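Local coordinates for protein putative metalloprotease II (Bacteroides fragilis, PDB 4ON1) that probably acts as an extracellular zinc-dependent endopeptidase related to fragilysin, held in this structure with its N-terminal domain still attached, at residues K175-E180 with I336-G341; A342-N347 with M352-S357. All coordinates share one frame; numbering follows the deposited sequence.

Contact 1: residues K175-E180 with I336-G341; sequences KDYPTE and IGHLLG. With ZN (zinc ion), chain C.
Both carboxylate oxygens of Asp176 bind the zinc ion that His338 holds from the far segment, an aspartate taking up metal positions in a site built from histidines. The framework is the HExxH zinc site of the metzincin-like proteases: His334 and His338 come from helix 331-340, and His344 from the chain beyond it. Asp176 sits in the loop between helix 160-165 and strand 201-209, and its chelation is consistent with an aspartate switch, as in fragilysin, that keeps a latent enzyme's zinc from substrate and water. The grip is nearly symmetrical, OD1 of Asp176 lying 2.3 Å and OD2 of the same residue 2.2 Å from the zinc, while NE2 of His338 sits at 2.0 Å. The carboxylate stands almost upright to the imidazole, the planes 82° apart; its oxygens come near NE2 because they share the metal, and no hydrogen bond joins them. A carboxylate suits the place because it offers two oxygens to one metal, and its charge would probably offset that of the zinc. Next along the chain, Tyr177 makes a T-shaped stack, its ring edge directed at the face of His338 with centroids 4.8 Å apart and planes at 60°. The other nitrogen of His338, ND1, is hydrogen-bonded to the carbonyl of Ala342, which, with the zinc bond at NE2, fixes the ring's rotation. A chi1 of 56° sets the phenol ring between its own backbone N and carbonyl carbon, turned to the imidazole, and Tyr177 CD2 rests 3.6 Å from His338 NE2.

Contact 2: residues A342-N347 with M352-S357; sequences AEHVDN and MYTWYS. With ZN (zinc ion), chain C.
Val345 donates a backbone hydrogen bond to Met352 in a tight loop, N to O at 2.9 Å. The bond ties the residue after the third zinc histidine to Met352, whose place beneath the ligands matches the Met-turn of metzincins. The carbonyl O of Val345 is doubly satisfied by one residue: Thr354 N reaches it at 3.1 Å, in the carbonyl plane, and Thr354 OG1 at 2.8 Å from well above that plane. Threonine suits the place because its hydroxyl lies beside its own backbone N (chi1 -44°), letting both donors converge on one oxygen. The two backbone bonds make a single bridge between Val345 and Tyr353; the hydroxyl bond is additional, as is a CH...O contact in which His344 CA lies 3.1 Å from Met352 O. Thr354 also packs on the zinc ligand: its CA sits over a face of the His344 imidazole, 4.2 Å from the ring centroid, while OG1 and CG2 both touch His344 CB. Met352, bent at chi2 and chi3, lays CG 3.8 Å from Ala342 CB and brings its methyl group to the same CB; its unbranched chain can bend to pack beneath the histidines, against His334 and His338. Farther out, the Tyr353 ring edge meets the carbonyl of Val345, CD2 to O 3.2 Å. Outside partners satisfy other groups: Met352 N bonds Asp350 OD1, Asn347 OD1 accepts from Gln349 N, and Glu343 forms a salt bridge with Arg372. The bridge sets the backbone beside His344 and Thr354 lies over its imidazole, so chain and packing help present NE2 to the zinc, at 2.0 Å.

From the N terminus, the chain reaches 175-180 near its middle, in the loop between helix 160-165 and strand 201-209, and comes back to it, after 155 intervening residues, with helix 331-340, where contact 1 closes a long loop. Contact 2 follows in series: 342-347 begins directly after 336-341, and only four residues separate it from 352-357, so its loop is small and neither contact nests in or crosses the other. They meet at the zinc and at the helix end, where Gly337 O and Ala342 N are probably hydrogen-bonded. Contact 1 ties the loop before strand 201-209 to the zinc helix; contact 2 folds the following loop beneath the same metal.

Contact 1: residues K175-E180 with I336-G341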
ATOM      1  N   LYS A 175     -17.850  -5.614   3.602  1.00 46.96           N
ATOM      2  CA  LYS A 175     -18.725  -6.276   2.634  1.00 53.96           C
ATOM      3  C   LYS A 175     -18.198  -6.085   1.216  1.00 55.21           C
ATOM      4  O   LYS A 175     -18.801  -5.379   0.403  1.00 67.11           O
ATOM      5  CB  LYS A 175     -20.142  -5.717   2.756  1.00 54.46           C
ATOM      6  CG  LYS A 175     -21.248  -6.646   2.303  1.00 74.80           C
ATOM      7  CD  LYS A 175     -22.590  -6.213   2.895  1.00 84.50           C
ATOM      8  CE  LYS A 175     -22.591  -6.300   4.421  1.00 84.32           C
ATOM      9  NZ  LYS A 175     -22.165  -5.033   5.087  1.00 81.97           N
ATOM     10  N   ASP A 176     -17.071  -6.730   0.926  1.00 35.30           N
ATOM     11  CA  ASP A 176     -16.192  -6.282  -0.145  1.00 19.48           C
ATOM     12  C   ASP A 176     -15.885  -7.351  -1.203  1.00 19.64           C
ATOM     13  O   ASP A 176     -14.813  -7.329  -1.815  1.00 19.46           O
ATOM     14  CB  ASP A 176     -14.885  -5.758   0.466  1.00 18.39           C
ATOM     15  CG  ASP A 176     -14.183  -6.790   1.345  1.00 18.85           C
ATOM     16  OD1 ASP A 176     -14.817  -7.782   1.746  1.00 21.31           O
ATOM     17  OD2 ASP A 176     -12.997  -6.588   1.651  1.00 28.85           O
ATOM     18  N   TYR A 177     -16.843  -8.249  -1.431  1.00 20.94           N
ATOM     19  CA  TYR A 177     -16.780  -9.235  -2.513  1.00 23.06           C
ATOM     20  C   TYR A 177     -18.193  -9.761  -2.794  1.00 24.59           C
ATOM     21  O   TYR A 177     -19.046  -9.711  -1.914  1.00 29.87           O
ATOM     22  CB  TYR A 177     -15.844 -10.396  -2.151  1.00 21.71           C
ATOM     23  CG  TYR A 177     -16.202 -11.098  -0.860  1.00 22.89           C
ATOM     24  CD1 TYR A 177     -17.146 -12.117  -0.839  1.00 24.54           C
ATOM     25  CD2 TYR A 177     -15.596 -10.745   0.338  1.00 24.73           C
ATOM     26  CE1 TYR A 177     -17.487 -12.766   0.346  1.00 35.87           C
ATOM     27  CE2 TYR A 177     -15.929 -11.387   1.527  1.00 26.16           C
ATOM     28  CZ  TYR A 177     -16.869 -12.394   1.523  1.00 30.75           C
ATOM     29  OH  TYR A 177     -17.195 -13.028   2.699  1.00 46.72           O
ATOM     30  N   PRO A 178     -18.445 -10.278  -4.013  1.00 24.76           N
ATOM     31  CA  PRO A 178     -19.802 -10.749  -4.320  1.00 24.83           C
ATOM     32  C   PRO A 178     -20.086 -12.088  -3.665  1.00 41.80           C
ATOM     33  O   PRO A 178     -19.143 -12.813  -3.365  1.00 34.18           O
ATOM     34  CB  PRO A 178     -19.794 -10.896  -5.842  1.00 28.74           C
ATOM     35  CG  PRO A 178     -18.361 -11.172  -6.179  1.00 29.31           C
ATOM     36  CD  PRO A 178     -17.534 -10.418  -5.166  1.00 24.30           C
ATOM     37  N   THR A 179     -21.355 -12.416  -3.441  1.00 50.05           N
ATOM     38  CA  THR A 179     -21.682 -13.710  -2.856  1.00 60.50           C
ATOM     39  C   THR A 179     -21.752 -14.797  -3.924  1.00 68.43           C
ATOM     40  O   THR A 179     -22.598 -14.740  -4.816  1.00 76.72           O
ATOM     41  CB  THR A 179     -23.026 -13.671  -2.092  1.00 58.37           C
ATOM     42  OG1 THR A 179     -24.109 -13.530  -3.022  1.00 67.70           O
ATOM     43  CG2 THR A 179     -23.052 -12.508  -1.109  1.00 48.35           C
ATOM     44  N   GLU A 180     -20.852 -15.774  -3.815  1.00 78.77           N
ATOM     45  CA  GLU A 180     -20.870 -17.007  -4.608  1.00 95.30           C
ATOM     46  C   GLU A 180     -21.267 -16.834  -6.074  1.00100.21           C
ATOM     47  O   GLU A 180     -21.528 -17.815  -6.775  1.00102.91           O
ATOM     48  CB  GLU A 180     -21.796 -18.019  -3.933  1.00 99.91           C
ATOM     49  CG  GLU A 180     -21.458 -18.210  -2.462  1.00107.74           C
ATOM     50  CD  GLU A 180     -22.068 -19.460  -1.863  1.00119.85           C
ATOM     51  OE1 GLU A 180     -23.173 -19.858  -2.293  1.00125.78           O
ATOM     52  OE2 GLU A 180     -21.437 -20.046  -0.958  1.00120.49           O
ATOM     53  N   ILE A 336      -6.622  -7.695  -2.298  1.00 10.24           N
ATOM     54  CA  ILE A 336      -5.782  -8.650  -3.009  1.00  8.47           C
ATOM     55  C   ILE A 336      -5.788  -9.989  -2.266  1.00 16.02           C
ATOM     56  O   ILE A 336      -5.742 -11.059  -2.887  1.00 12.48           O
ATOM     57  CB  ILE A 336      -4.341  -8.106  -3.189  1.00 13.56           C
ATOM     58  CG1 ILE A 336      -4.308  -7.111  -4.355  1.00 14.15           C
ATOM     59  CG2 ILE A 336      -3.338  -9.227  -3.441  1.00 10.56           C
ATOM     60  CD1 ILE A 336      -3.002  -6.315  -4.473  1.00 12.28           C
ATOM     61  N   GLY A 337      -5.892  -9.927  -0.942  1.00 17.72           N
ATOM     62  CA  GLY A 337      -6.093 -11.123  -0.139  1.00 11.28           C
ATOM     63  C   GLY A 337      -7.285 -11.931  -0.626  1.00 18.98           C
ATOM     64  O   GLY A 337      -7.185 -13.150  -0.838  1.00 15.56           O
ATOM     65  N   HIS A 338      -8.417 -11.254  -0.806  1.00 11.61           N
ATOM     66  CA  HIS A 338      -9.609 -11.904  -1.338  1.00 14.24           C
ATOM     67  C   HIS A 338      -9.345 -12.503  -2.734  1.00 11.98           C
ATOM     68  O   HIS A 338      -9.699 -13.656  -3.000  1.00 16.21           O
ATOM     69  CB  HIS A 338     -10.779 -10.918  -1.410  1.00 11.82           C
ATOM     70  CG  HIS A 338     -11.419 -10.624  -0.090  1.00 13.99           C
ATOM     71  ND1 HIS A 338     -11.746 -11.614   0.825  1.00 14.42           N
ATOM     72  CD2 HIS A 338     -11.833  -9.461   0.467  1.00 14.32           C
ATOM     73  CE1 HIS A 338     -12.317 -11.069   1.876  1.00 23.62           C
ATOM     74  NE2 HIS A 338     -12.384  -9.757   1.691  1.00 14.04           N
ATOM     75  N   LEU A 339      -8.694 -11.738  -3.609  1.00 11.15           N
ATOM     76  CA  LEU A 339      -8.447 -12.198  -4.979  1.00 12.38           C
ATOM     77  C   LEU A 339      -7.586 -13.468  -4.988  1.00 18.80           C
ATOM     78  O   LEU A 339      -7.735 -14.318  -5.866  1.00 17.74           O
ATOM     79  CB  LEU A 339      -7.778 -11.100  -5.804  1.00  9.72           C
ATOM     80  CG  LEU A 339      -8.586  -9.825  -6.070  1.00 12.34           C
ATOM     81  CD1 LEU A 339      -7.745  -8.789  -6.824  1.00 13.06           C
ATOM     82  CD2 LEU A 339      -9.843 -10.161  -6.866  1.00 14.34           C
ATOM     83  N   LEU A 340      -6.716 -13.605  -3.990  1.00 12.44           N
ATOM     84  CA  LEU A 340      -5.846 -14.776  -3.872  1.00 14.48           C
ATOM     85  C   LEU A 340      -6.515 -15.944  -3.145  1.00 13.47           C
ATOM     86  O   LEU A 340      -5.958 -17.046  -3.087  1.00 19.88           O
ATOM     87  CB  LEU A 340      -4.558 -14.403  -3.142  1.00 10.46           C
ATOM     88  CG  LEU A 340      -3.559 -13.560  -3.938  1.00 18.07           C
ATOM     89  CD1 LEU A 340      -2.545 -12.926  -2.999  1.00 16.48           C
ATOM     90  CD2 LEU A 340      -2.852 -14.424  -4.967  1.00 14.02           C
ATOM     91  N   GLY A 341      -7.697 -15.713  -2.583  1.00 14.34           N
ATOM     92  CA  GLY A 341      -8.435 -16.783  -1.933  1.00 17.67           C
ATOM     93  C   GLY A 341      -8.706 -16.636  -0.446  1.00 16.98           C
ATOM     94  O   GLY A 341      -9.447 -17.440   0.131  1.00 19.07           O
TER
HETATM   95 ZN    ZN C 400     -12.934  -8.307   2.963  1.00 19.88          ZN

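Contact 2: residues A342-N347 with M352-S357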
ATOM      1  N   ALA A 342      -8.139 -15.609   0.181  1.00 12.91           N
ATOM      2  CA  ALA A 342      -8.339 -15.421   1.616  1.00 19.15           C
ATOM      3  C   ALA A 342      -9.775 -15.006   1.932  1.00 19.51           C
ATOM      4  O   ALA A 342     -10.396 -14.227   1.201  1.00 17.99           O
ATOM      5  CB  ALA A 342      -7.357 -14.384   2.165  1.00 14.86           C
ATOM      6  N   GLU A 343     -10.285 -15.501   3.053  1.00 18.41           N
ATOM      7  CA  GLU A 343     -11.627 -15.171   3.506  1.00 22.50           C
ATOM      8  C   GLU A 343     -11.563 -14.376   4.803  1.00 27.94           C
ATOM      9  O   GLU A 343     -10.507 -14.297   5.429  1.00 22.16           O
ATOM     10  CB  GLU A 343     -12.447 -16.449   3.701  1.00 23.81           C
ATOM     11  CG  GLU A 343     -13.289 -16.792   2.485  1.00 47.94           C
ATOM     12  CD  GLU A 343     -13.498 -18.276   2.320  1.00 67.22           C
ATOM     13  OE1 GLU A 343     -13.247 -19.028   3.286  1.00 79.22           O
ATOM     14  OE2 GLU A 343     -13.906 -18.687   1.215  1.00 75.55           O
ATOM     15  N   HIS A 344     -12.680 -13.762   5.190  1.00 19.15           N
ATOM     16  CA  HIS A 344     -12.721 -13.019   6.443  1.00 18.66           C
ATOM     17  C   HIS A 344     -12.505 -13.963   7.623  1.00 20.89           C
ATOM     18  O   HIS A 344     -12.930 -15.114   7.584  1.00 24.12           O
ATOM     19  CB  HIS A 344     -14.051 -12.271   6.588  1.00 21.60           C
ATOM     20  CG  HIS A 344     -14.164 -11.074   5.692  1.00 23.15           C
ATOM     21  ND1 HIS A 344     -15.372 -10.584   5.254  1.00 26.89           N
ATOM     22  CD2 HIS A 344     -13.209 -10.297   5.130  1.00 16.97           C
ATOM     23  CE1 HIS A 344     -15.160  -9.535   4.471  1.00 17.88           C
ATOM     24  NE2 HIS A 344     -13.854  -9.340   4.384  1.00 21.73           N
ATOM     25  N   VAL A 345     -11.853 -13.473   8.676  1.00 26.17           N
ATOM     26  CA  VAL A 345     -11.617 -14.270   9.883  1.00 26.40           C
ATOM     27  C   VAL A 345     -11.947 -13.457  11.138  1.00 33.52           C
ATOM     28  O   VAL A 345     -12.135 -12.244  11.055  1.00 28.68           O
ATOM     29  CB  VAL A 345     -10.154 -14.760   9.959  1.00 28.14           C
ATOM     30  CG1 VAL A 345      -9.814 -15.646   8.775  1.00 23.42           C
ATOM     31  CG2 VAL A 345      -9.204 -13.569  10.022  1.00 26.09           C
ATOM     32  N   ASP A 346     -11.995 -14.114  12.298  1.00 31.56           N
ATOM     33  CA  ASP A 346     -12.412 -13.442  13.531  1.00 44.02           C
ATOM     34  C   ASP A 346     -11.232 -12.976  14.377  1.00 50.15           C
ATOM     35  O   ASP A 346     -11.399 -12.620  15.543  1.00 57.59           O
ATOM     36  CB  ASP A 346     -13.294 -14.365  14.391  1.00 46.55           C
ATOM     37  CG  ASP A 346     -14.548 -14.832  13.674  1.00 72.60           C
ATOM     38  OD1 ASP A 346     -15.185 -15.789  14.170  1.00 82.61           O
ATOM     39  OD2 ASP A 346     -14.893 -14.263  12.614  1.00 85.17           O
ATOM     40  N   ASN A 347     -10.043 -12.969  13.791  1.00 39.07           N
ATOM     41  CA  ASN A 347      -8.860 -12.484  14.490  1.00 31.12           C
ATOM     42  C   ASN A 347      -8.623 -11.010  14.156  1.00 31.05           C
ATOM     43  O   ASN A 347      -8.320 -10.671  13.010  1.00 28.53           O
ATOM     44  CB  ASN A 347      -7.653 -13.340  14.104  1.00 32.77           C
ATOM     45  CG  ASN A 347      -6.397 -12.973  14.865  1.00 33.87           C
ATOM     46  OD1 ASN A 347      -6.331 -11.946  15.542  1.00 41.70           O
ATOM     47  ND2 ASN A 347      -5.378 -13.819  14.748  1.00 37.19           N
ATOM     48  N   MET A 352      -7.275  -9.977   7.250  1.00 15.24           N
ATOM     49  CA  MET A 352      -8.582 -10.360   6.725  1.00 18.70           C
ATOM     50  C   MET A 352      -9.678 -10.339   7.799  1.00 19.78           C
ATOM     51  O   MET A 352     -10.693 -11.028   7.671  1.00 23.52           O
ATOM     52  CB  MET A 352      -8.503 -11.748   6.072  1.00 20.72           C
ATOM     53  CG  MET A 352      -7.437 -11.868   4.984  1.00 13.67           C
ATOM     54  SD  MET A 352      -7.605 -10.559   3.752  1.00 17.62           S
ATOM     55  CE  MET A 352      -9.171 -11.032   3.013  1.00 17.59           C
ATOM     56  N   TYR A 353      -9.465  -9.568   8.861  1.00 17.59           N
ATOM     57  CA  TYR A 353     -10.489  -9.398   9.889  1.00 21.53           C
ATOM     58  C   TYR A 353     -11.814  -8.925   9.280  1.00 34.73           C
ATOM     59  O   TYR A 353     -11.847  -8.013   8.445  1.00 28.81           O
ATOM     60  CB  TYR A 353     -10.021  -8.414  10.958  1.00 21.83           C
ATOM     61  CG  TYR A 353     -10.898  -8.396  12.191  1.00 37.43           C
ATOM     62  CD1 TYR A 353     -11.228  -7.204  12.814  1.00 36.50           C
ATOM     63  CD2 TYR A 353     -11.392  -9.576  12.730  1.00 28.94           C
ATOM     64  CE1 TYR A 353     -12.024  -7.185  13.951  1.00 39.69           C
ATOM     65  CE2 TYR A 353     -12.189  -9.571  13.861  1.00 36.22           C
ATOM     66  CZ  TYR A 353     -12.503  -8.371  14.465  1.00 37.52           C
ATOM     67  OH  TYR A 353     -13.295  -8.364  15.587  1.00 51.48           O
ATOM     68  N   THR A 354     -12.892  -9.569   9.714  1.00 35.62           N
ATOM     69  CA  THR A 354     -14.227  -9.389   9.154  1.00 40.39           C
ATOM     70  C   THR A 354     -14.801  -7.992   9.371  1.00 48.24           C
ATOM     71  O   THR A 354     -15.679  -7.545   8.630  1.00 47.36           O
ATOM     72  CB  THR A 354     -15.194 -10.420   9.762  1.00 38.99           C
ATOM     73  OG1 THR A 354     -14.563 -11.706   9.790  1.00 38.07           O
ATOM     74  CG2 THR A 354     -16.488 -10.503   8.964  1.00 51.07           C
ATOM     75  N   TRP A 355     -14.299  -7.305  10.389  1.00 41.71           N
ATOM     76  CA  TRP A 355     -14.820  -5.996  10.757  1.00 41.93           C
ATOM     77  C   TRP A 355     -13.706  -4.960  10.731  1.00 42.84           C
ATOM     78  O   TRP A 355     -12.532  -5.297  10.847  1.00 49.11           O
ATOM     79  CB  TRP A 355     -15.484  -6.047  12.140  1.00 42.58           C
ATOM     80  CG  TRP A 355     -16.662  -6.988  12.227  1.00 46.42           C
ATOM     81  CD1 TRP A 355     -17.959  -6.705  11.913  1.00 55.93           C
ATOM     82  CD2 TRP A 355     -16.649  -8.357  12.669  1.00 47.00           C
ATOM     83  NE1 TRP A 355     -18.752  -7.808  12.123  1.00 56.38           N
ATOM     84  CE2 TRP A 355     -17.973  -8.835  12.586  1.00 48.31           C
ATOM     85  CE3 TRP A 355     -15.645  -9.224  13.117  1.00 62.66           C
ATOM     86  CZ2 TRP A 355     -18.322 -10.143  12.940  1.00 49.57           C
ATOM     87  CZ3 TRP A 355     -15.993 -10.523  13.468  1.00 62.78           C
ATOM     88  CH2 TRP A 355     -17.320 -10.967  13.377  1.00 54.02           C
ATOM     89  N   TYR A 356     -14.077  -3.699  10.559  1.00 46.32           N
ATOM     90  CA  TYR A 356     -13.108  -2.609  10.514  1.00 45.83           C
ATOM     91  C   TYR A 356     -12.585  -2.287  11.917  1.00 54.15           C
ATOM     92  O   TYR A 356     -13.344  -1.869  12.790  1.00 53.94           O
ATOM     93  CB  TYR A 356     -13.743  -1.370   9.878  1.00 54.07           C
ATOM     94  CG  TYR A 356     -12.839  -0.159   9.770  1.00 63.47           C
ATOM     95  CD1 TYR A 356     -11.492  -0.292   9.441  1.00 52.22           C
ATOM     96  CD2 TYR A 356     -13.343   1.127   9.964  1.00 59.77           C
ATOM     97  CE1 TYR A 356     -10.667   0.821   9.326  1.00 46.44           C
ATOM     98  CE2 TYR A 356     -12.527   2.244   9.851  1.00 51.38           C
ATOM     99  CZ  TYR A 356     -11.190   2.084   9.533  1.00 58.90           C
ATOM    100  OH  TYR A 356     -10.370   3.187   9.419  1.00 51.36           O
ATOM    101  N   SER A 357     -11.293  -2.508  12.139  1.00 45.82           N
ATOM    102  CA  SER A 357     -10.691  -2.299  13.453  1.00 40.70           C
ATOM    103  C   SER A 357      -9.285  -1.733  13.286  1.00 46.35           C
ATOM    104  O   SER A 357      -8.629  -1.995  12.281  1.00 52.45           O
ATOM    105  CB  SER A 357     -10.666  -3.610  14.252  1.00 36.60           C
ATOM    106  OG  SER A 357      -9.565  -3.651  15.143  1.00 35.40           O
TER
HETATM  107 ZN    ZN C 400     -12.934  -8.307   2.963  1.00 19.88          ZN